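Local coordinates for protein amidohydrolase (Xanthomonas campestris pv. campestris, PDB 4DZH) that probably deaminates 5'-methylthioadenosine and related adenosine nucleosides as a zinc-binding amidohydrolase with a TIM-barrel fold, at residues L269-I274 and A301-R306; D348-L353 and H396-L401. All blocks are in the same frame, centred on the assembly; numbering follows the deposited sequence.

Contact 1. Residues L269-I274 and A301-R306; sequences LTEAEI and ACALQR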
loop_
_atom_site.group_PDB
_atom_site.type_symbol
_atom_site.label_atom_id
_atom_site.label_comp_id
_atom_site.label_asym_id
_atom_site.label_seq_id
_atom_site.Cartn_x
_atom_site.Cartn_y
_atom_site.Cartn_z
ATOM N N LEU A 269 23.493 -2.408 -7.295
ATOM C CA LEU A 269 24.448 -3.191 -6.443
ATOM C C LEU A 269 25.064 -4.516 -7.011
ATOM O O LEU A 269 24.368 -5.254 -7.684
ATOM C CB LEU A 269 23.821 -3.591 -5.107
ATOM C CG LEU A 269 23.621 -2.689 -3.887
ATOM C CD1 LEU A 269 23.200 -3.517 -2.658
ATOM C CD2 LEU A 269 24.864 -1.841 -3.552
ATOM N N THR A 270 26.319 -4.830 -6.645
ATOM C CA THR A 270 26.920 -6.153 -6.931
ATOM C C THR A 270 27.010 -7.088 -5.719
ATOM O O THR A 270 26.839 -6.642 -4.564
ATOM C CB THR A 270 28.435 -5.996 -7.292
ATOM O OG1 THR A 270 29.168 -5.598 -6.106
ATOM C CG2 THR A 270 28.656 -4.971 -8.397
ATOM N N GLU A 271 27.403 -8.355 -5.959
ATOM C CA GLU A 271 27.567 -9.323 -4.854
ATOM C C GLU A 271 28.726 -8.982 -3.927
ATOM O O GLU A 271 28.576 -8.985 -2.690
ATOM C CB GLU A 271 27.666 -10.804 -5.330
ATOM C CG GLU A 271 26.328 -11.616 -5.405
ATOM C CD GLU A 271 25.666 -12.028 -4.032
ATOM O OE1 GLU A 271 26.300 -12.675 -3.135
ATOM O OE2 GLU A 271 24.450 -11.741 -3.884
ATOM N N ALA A 272 29.883 -8.692 -4.531
ATOM C CA ALA A 272 31.027 -8.121 -3.832
ATOM C C ALA A 272 30.573 -7.072 -2.833
ATOM O O ALA A 272 30.923 -7.110 -1.638
ATOM C CB ALA A 272 31.969 -7.486 -4.851
ATOM N N GLU A 273 29.762 -6.145 -3.317
ATOM C CA GLU A 273 29.251 -5.067 -2.469
ATOM C C GLU A 273 28.390 -5.559 -1.303
ATOM O O GLU A 273 28.563 -5.068 -0.150
ATOM C CB GLU A 273 28.562 -4.015 -3.323
ATOM C CG GLU A 273 29.620 -3.255 -4.108
ATOM C CD GLU A 273 29.085 -2.434 -5.258
ATOM O OE1 GLU A 273 27.941 -2.665 -5.644
ATOM O OE2 GLU A 273 29.840 -1.547 -5.748
ATOM N N ILE A 274 27.576 -6.581 -1.560
ATOM C CA ILE A 274 26.752 -7.186 -0.519
ATOM C C ILE A 274 27.584 -7.740 0.611
ATOM O O ILE A 274 27.391 -7.371 1.788
ATOM C CB ILE A 274 25.807 -8.259 -1.060
ATOM C CG1 ILE A 274 24.844 -7.674 -2.086
ATOM C CG2 ILE A 274 25.000 -8.846 0.059
ATOM C CD1 ILE A 274 23.891 -8.688 -2.605
ATOM N N ALA A 301 16.819 -6.604 -1.870
ATOM C CA ALA A 301 16.606 -6.754 -0.447
ATOM C C ALA A 301 16.748 -8.179 0.042
ATOM O O ALA A 301 17.277 -8.411 1.134
ATOM C CB ALA A 301 15.238 -6.169 -0.049
ATOM N N CYS A 302 16.256 -9.144 -0.734
ATOM C CA CYS A 302 16.389 -10.527 -0.325
ATOM C C CYS A 302 17.877 -10.926 -0.306
ATOM O O CYS A 302 18.343 -11.584 0.624
ATOM C CB CYS A 302 15.626 -11.447 -1.263
ATOM S SG CYS A 302 15.826 -13.178 -0.816
ATOM N N ALA A 303 18.613 -10.495 -1.322
ATOM C CA ALA A 303 20.041 -10.846 -1.373
ATOM C C ALA A 303 20.789 -10.299 -0.157
ATOM O O ALA A 303 21.629 -11.000 0.444
ATOM C CB ALA A 303 20.679 -10.365 -2.670
ATOM N N LEU A 304 20.481 -9.057 0.213
ATOM C CA LEU A 304 21.159 -8.404 1.314
ATOM C C LEU A 304 20.790 -9.088 2.602
ATOM O O LEU A 304 21.644 -9.305 3.451
ATOM C CB LEU A 304 20.733 -6.934 1.404
ATOM C CG LEU A 304 21.300 -5.994 0.339
ATOM C CD1 LEU A 304 20.502 -4.703 0.243
ATOM C CD2 LEU A 304 22.751 -5.647 0.710
ATOM N N GLN A 305 19.495 -9.402 2.775
ATOM C CA GLN A 305 19.080 -9.989 4.023
ATOM C C GLN A 305 19.742 -11.380 4.204
ATOM O O GLN A 305 20.248 -11.698 5.276
ATOM C CB GLN A 305 17.536 -10.031 4.090
ATOM C CG GLN A 305 17.002 -10.526 5.405
ATOM C CD GLN A 305 16.873 -12.024 5.394
ATOM O OE1 GLN A 305 16.575 -12.623 4.357
ATOM N NE2 GLN A 305 17.111 -12.648 6.540
ATOM N N ARG A 306 19.762 -12.182 3.152
ATOM C CA ARG A 306 20.317 -13.517 3.306
ATOM C C ARG A 306 21.835 -13.503 3.422
ATOM O O ARG A 306 22.436 -14.469 3.894
ATOM C CB ARG A 306 19.851 -14.449 2.202
ATOM C CG ARG A 306 18.319 -14.603 2.264
ATOM C CD ARG A 306 17.747 -15.433 1.144
ATOM N NE ARG A 306 16.339 -15.741 1.420
ATOM C CZ ARG A 306 15.536 -16.380 0.577
ATOM N NH1 ARG A 306 16.000 -16.783 -0.608
ATOM N NH2 ARG A 306 14.266 -16.620 0.917
#

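Contact 2. Residues D348-L353 and H396-L401; sequences DAATTL and HVLSQL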
loop_
_atom_site.group_PDB
_atom_site.type_symbol
_atom_site.label_atom_id
_atom_site.label_comp_id
_atom_site.label_asym_id
_atom_site.label_seq_id
_atom_site.Cartn_x
_atom_site.Cartn_y
_atom_site.Cartn_z
ATOM N N ASP A 348 10.076 -12.899 4.144
ATOM C CA ASP A 348 8.782 -13.361 4.667
ATOM C C ASP A 348 8.232 -12.385 5.699
ATOM O O ASP A 348 8.900 -11.421 6.087
ATOM C CB ASP A 348 8.820 -14.818 5.181
ATOM C CG ASP A 348 9.741 -15.030 6.395
ATOM O OD1 ASP A 348 10.077 -14.088 7.132
ATOM O OD2 ASP A 348 10.117 -16.206 6.622
ATOM N N ALA A 349 7.001 -12.609 6.137
ATOM C CA ALA A 349 6.360 -11.611 6.971
ATOM C C ALA A 349 7.177 -11.307 8.241
ATOM O O ALA A 349 7.363 -10.130 8.612
ATOM C CB ALA A 349 4.951 -12.047 7.323
ATOM N N ALA A 350 7.618 -12.362 8.925
ATOM C CA ALA A 350 8.411 -12.189 10.144
ATOM C C ALA A 350 9.709 -11.392 9.900
ATOM O O ALA A 350 10.057 -10.498 10.699
ATOM C CB ALA A 350 8.740 -13.540 10.755
ATOM N N THR A 351 10.397 -11.721 8.813
ATOM C CA THR A 351 11.644 -11.067 8.413
ATOM C C THR A 351 11.417 -9.609 8.056
ATOM O O THR A 351 12.205 -8.729 8.414
ATOM C CB THR A 351 12.269 -11.817 7.242
ATOM O OG1 THR A 351 12.579 -13.158 7.667
ATOM C CG2 THR A 351 13.547 -11.132 6.772
ATOM N N THR A 352 10.317 -9.344 7.361
ATOM C CA THR A 352 9.999 -7.960 7.007
ATOM C C THR A 352 9.679 -7.152 8.274
ATOM O O THR A 352 10.146 -6.015 8.440
ATOM C CB THR A 352 8.813 -7.883 5.999
ATOM O OG1 THR A 352 9.142 -8.572 4.777
ATOM C CG2 THR A 352 8.539 -6.430 5.682
ATOM N N LEU A 353 8.846 -7.706 9.157
ATOM C CA LEU A 353 8.524 -7.021 10.396
ATOM C C LEU A 353 9.796 -6.793 11.241
ATOM O O LEU A 353 9.941 -5.737 11.893
ATOM C CB LEU A 353 7.423 -7.760 11.175
ATOM C CG LEU A 353 6.923 -6.918 12.365
ATOM C CD1 LEU A 353 6.146 -5.661 11.910
ATOM C CD2 LEU A 353 6.008 -7.754 13.235
ATOM N N HIS A 396 -2.950 -16.133 10.586
ATOM C CA HIS A 396 -1.564 -15.868 11.079
ATOM C C HIS A 396 -1.356 -14.386 11.355
ATOM O O HIS A 396 -1.572 -13.524 10.486
ATOM C CB HIS A 396 -0.527 -16.366 10.090
ATOM C CG HIS A 396 -0.678 -17.813 9.735
ATOM N ND1 HIS A 396 -0.134 -18.827 10.499
ATOM C CD2 HIS A 396 -1.314 -18.421 8.701
ATOM C CE1 HIS A 396 -0.420 -19.995 9.949
ATOM N NE2 HIS A 396 -1.136 -19.777 8.861
ATOM N N VAL A 397 -0.939 -14.078 12.567
ATOM C CA VAL A 397 -0.807 -12.698 13.016
ATOM C C VAL A 397 0.328 -11.974 12.279
ATOM O O VAL A 397 0.165 -10.827 11.863
ATOM C CB VAL A 397 -0.548 -12.653 14.539
ATOM C CG1 VAL A 397 -0.169 -11.257 15.003
ATOM C CG2 VAL A 397 -1.800 -13.156 15.273
ATOM N N LEU A 398 1.481 -12.620 12.112
ATOM C CA LEU A 398 2.594 -11.942 11.404
ATOM C C LEU A 398 2.206 -11.618 9.944
ATOM O O LEU A 398 2.422 -10.498 9.477
ATOM C CB LEU A 398 3.897 -12.742 11.458
ATOM C CG LEU A 398 4.333 -12.905 12.915
ATOM C CD1 LEU A 398 5.570 -13.774 12.978
ATOM C CD2 LEU A 398 4.584 -11.550 13.576
ATOM N N SER A 399 1.622 -12.599 9.256
ATOM C CA SER A 399 1.070 -12.416 7.919
ATOM C C SER A 399 0.122 -11.238 7.891
ATOM O O SER A 399 0.141 -10.419 6.964
ATOM C CB SER A 399 0.209 -13.640 7.547
ATOM O OG SER A 399 1.020 -14.724 7.140
ATOM N N GLN A 400 -0.765 -11.186 8.872
ATOM C CA GLN A 400 -1.770 -10.133 8.901
ATOM C C GLN A 400 -1.190 -8.747 9.055
ATOM O O GLN A 400 -1.657 -7.785 8.443
ATOM C CB GLN A 400 -2.769 -10.403 10.016
ATOM C CG GLN A 400 -4.184 -10.183 9.503
ATOM C CD GLN A 400 -4.673 -11.370 8.703
ATOM O OE1 GLN A 400 -3.995 -11.903 7.819
ATOM N NE2 GLN A 400 -5.906 -11.836 9.066
ATOM N N LEU A 401 -0.147 -8.630 9.873
ATOM C CA LEU A 401 0.440 -7.315 10.101
ATOM C C LEU A 401 1.129 -6.797 8.845
ATOM O O LEU A 401 1.126 -5.576 8.573
ATOM C CB LEU A 401 1.483 -7.414 11.218
ATOM C CG LEU A 401 0.790 -7.529 12.570
ATOM C CD1 LEU A 401 1.866 -7.878 13.646
ATOM C CD2 LEU A 401 0.078 -6.283 12.970
#

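Contact 1. Residues L269-I274 and A301-R306
Ile274 and Leu269 reach from the start of helix 271-280 to Ala303 and Leu304 of the short helix 301-306. Ile274 has the largest share, with Leu304 close behind. Its CB points at the other helix and forks there. The CG2 branch lies 4.0 Å from Leu304 CD2 and comes as close to the carbonyl oxygen of Ala303. The other branch begins with CG1, also 4.0 Å from Leu304 CD2, so the two branches share one methyl. It runs on to its tip, where Ile274 CD1 presses on Ala303 CB at 3.6 Å, the tightest approach between the segments. With CG1 anti to the carbonyl carbon (chi1 -61°) and chi2 extended (-179°), this arm is straight enough to reach Ala303. Leu304 has its CB directed past the partner, but its end bends back. Its CD2 meets Leu269 CD1 at 4.0 Å, with the two leucine side chains crossing at about a right angle. Leu304 also rests on Val284 of strand 283-286, and Leu269 on Leu248 of helix 247-254. Glu271, bent at chi2, brings OE2 to 4.2 Å from Ala303 CB, while its OE1 is hydrogen-bonded to His275. A capping box fixes the helix start: Glu273 N donates to Thr270 OG1 (2.9 Å), and Thr270 N donates to Glu273 OE1 on its anti side, 32° out of the carboxylate plane. Glu273 OE2 also forms a salt bridge with Arg246. These are neighbouring outer helices of the barrel, flanking strand 283-286 along the chain. They meet mainly through methyl and methylene groups; the polar atoms that come near are Ala303 O and the Glu271 carboxylate. The fit thus rests on shape and hydrophobic burial, while the polar groups settle how helix 271-280 begins.

Contact 2. Residues D348-L353 and H396-L401
The methyl of Ala349 sits over one face of the Leu398-Ser399 peptide plane, with Ala349 CB 3.7 Å from Leu398 O and 3.9 Å from Ser399 N. Such a small side chain lets the backbones close in, and the CA atoms of Ala349 and Ser399 are 5.4 Å apart. A second flat group, the Asp348 carboxylate, lies off the interface and caps its own helix. Its OD1 takes Thr351 N at 2.9 Å, nearly along the C-O axis, and Thr351 OG1 at 2.7 Å from above the carboxylate plane, 43° out of it. Two donors thus grip one oxygen from different directions. Beside the alanine, Leu398 spreads its fork: CD1 packs on Ala350 CB at 3.9 Å and CD2 on Leu353 CD2 at 4.1 Å. The Leu353 and Leu398 side chains cross at about a right angle. At Leu353, chi1 of -171° turns CG away from the backbone N and brings the CD2 methyl against both Leu398 and Leu401, whose CD1 is 4.2 Å from it. Val24 and Ile26, in the loop after strand 22-23, cover Leu398 and Leu353 respectively. The second subunit closes the end near the helix starts, where its Asp93 accepts from Ala349 N and its Asp92 is hydrogen-bonded to Ser399 OG. The axes of the segments 349-353 and 397-401 cross at 58°; helix 349-363 also leans through Thr352 on helix 326-341, and strand 381-385 lies between the two helices in sequence.

How the contacts relate
Contact 1 is complete before contact 2 begins along the chain, and their centres are about 22 Å apart, both in the amidohydrolase part of the chain. Contact 1 joins helices 271-280 and 301-306 around the last strands of the parallel sheet 225-229, 261-265, 283-286 and 310-313. Contact 2 joins helices 349-363 and 397-403, which come before and after strand 381-385, of the large mixed sheet, along the chain. The two sites share no helix, yet they touch: Gln305 CD packs on Thr351 CG2 at 3.7 Å, linking helix 301-306 to helix 349-363. This connects the helices of contact 1 with those of contact 2, and contact 2 alone of the two meets the second subunit.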